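Side-chain contact in Sm domain-containing protein (Pyrococcus furiosus, PDB 1YCY), which is of unassigned function but carries an Sm-like fold and, as in other members of that family, probably binds RNA: residues G31-E34 and V40-L43. Residues are numbered along the deposited sequence; the frame is centred on the assembly and turned at random.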
loop_
_atom_site.group_PDB
_atom_site.type_symbol
_atom_site.label_atom_id
_atom_site.label_comp_id
_atom_site.label_asym_id
_atom_site.label_seq_id
_atom_site.Cartn_x
_atom_site.Cartn_y
_atom_site.Cartn_z
ATOM N N GLY A 31 -22.720 11.048 -15.468
ATOM C CA GLY A 31 -23.399 11.208 -16.773
ATOM C C GLY A 31 -24.823 10.656 -16.787
ATOM O O GLY A 31 -25.297 10.118 -15.806
ATOM N N THR A 32 -25.505 10.764 -17.910
ATOM C CA THR A 32 -26.922 10.414 -17.957
ATOM C C THR A 32 -27.134 8.908 -18.024
ATOM O O THR A 32 -26.579 8.251 -18.892
ATOM C CB THR A 32 -27.607 11.063 -19.203
ATOM O OG1 THR A 32 -27.422 12.486 -19.168
ATOM C CG2 THR A 32 -29.107 10.717 -19.254
ATOM N N LEU A 33 -27.954 8.354 -17.138
ATOM C CA LEU A 33 -28.251 6.924 -17.237
ATOM C C LEU A 33 -29.068 6.640 -18.506
ATOM O O LEU A 33 -30.307 6.599 -18.480
ATOM C CB LEU A 33 -28.984 6.393 -15.989
ATOM C CG LEU A 33 -29.441 4.922 -16.096
ATOM C CD1 LEU A 33 -28.256 4.045 -16.405
ATOM C CD2 LEU A 33 -30.163 4.421 -14.854
ATOM N N GLU A 34 -28.367 6.424 -19.613
ATOM C CA GLU A 34 -29.029 6.064 -20.876
ATOM C C GLU A 34 -29.770 4.733 -20.809
ATOM O O GLU A 34 -30.942 4.676 -21.165
ATOM C CB GLU A 34 -28.043 6.045 -22.033
ATOM C CG GLU A 34 -28.626 5.453 -23.307
ATOM C CD GLU A 34 -27.792 5.752 -24.535
ATOM O OE1 GLU A 34 -27.064 6.780 -24.538
ATOM O OE2 GLU A 34 -27.877 4.958 -25.501
ATOM N N VAL A 40 -24.881 -4.814 -16.771
ATOM C CA VAL A 40 -24.219 -3.513 -17.017
ATOM C C VAL A 40 -25.117 -2.280 -17.002
ATOM O O VAL A 40 -26.351 -2.389 -16.975
ATOM C CB VAL A 40 -23.441 -3.498 -18.379
ATOM C CG1 VAL A 40 -22.334 -4.548 -18.388
ATOM C CG2 VAL A 40 -24.377 -3.709 -19.556
ATOM N N ILE A 41 -24.464 -1.104 -17.010
ATOM C CA ILE A 41 -25.146 0.161 -17.269
ATOM C C ILE A 41 -24.448 1.024 -18.308
ATOM O O ILE A 41 -23.210 1.130 -18.356
ATOM C CB ILE A 41 -25.413 1.021 -15.996
ATOM C CG1 ILE A 41 -24.155 1.721 -15.497
ATOM C CG2 ILE A 41 -26.073 0.173 -14.902
ATOM C CD1 ILE A 41 -24.462 2.755 -14.428
ATOM N N LEU A 42 -25.280 1.658 -19.128
ATOM C CA LEU A 42 -24.821 2.468 -20.215
ATOM C C LEU A 42 -25.026 3.897 -19.819
ATOM O O LEU A 42 -26.136 4.295 -19.513
ATOM C CB LEU A 42 -25.625 2.143 -21.474
ATOM C CG LEU A 42 -25.408 3.036 -22.715
ATOM C CD1 LEU A 42 -23.920 3.328 -23.011
ATOM C CD2 LEU A 42 -26.101 2.387 -23.910
ATOM N N LEU A 43 -23.944 4.656 -19.801
ATOM C CA LEU A 43 -24.005 6.089 -19.590
ATOM C C LEU A 43 -23.801 6.830 -20.902
ATOM O O LEU A 43 -23.055 6.382 -21.776
ATOM C CB LEU A 43 -22.939 6.547 -18.586
ATOM C CG LEU A 43 -23.363 6.703 -17.126
ATOM C CD1 LEU A 43 -24.172 5.475 -16.673
ATOM C CD2 LEU A 43 -22.109 6.980 -16.239
#
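Glu34 and Leu42 each set CG anti to the backbone N (chi1 170° and 172°), and with the glutamate chain extended beyond CG the two side chains run side by side, pointing the same way. They meet across the hairpin of strands 30-36 and 40-48, in the strongly bent antiparallel sheet of the Sm fold; here the two short segments run at 125° to each other. The glutamate lays its methylenes and then its carboxylate along the isobutyl group, with Glu34 OE2 3.5 Å from Leu42 CD2, and its partly exposed place suits a charged end. Cut back to an alanine here, the chain would lose CG, CD and OE2, and that flank of Leu42 CD2 would probably be left uncovered. Leu42 is buried between Glu34, Gln56 of strand 51-60 and Val10 of a second subunit, where an uncharged isobutyl group can touch several partners at once. Leu33 serves the interior instead. Its side chain and that of Ile41 cross at about a right angle, Leu33 CD1 lying 4.2 Å from Ile41 CB, while helix 6-14 adds Leu11 and Trp14 around the same leucine. Beta-branched Ile41 fits an extended strand, and it and Leu43 both continue this packing onto Ile59. An inverse gamma turn centred on Leu33, closed by a weak bond from Glu34 N to Thr32 O, is consistent with a local bend. A side chain at Gly31 would point toward Leu43; without one, Leu43 CD2 sits 4.2 Å from Gly31 N. Beside it, Thr32 O receives a CA-H...O contact from Leu43 CA at 3.4 Å.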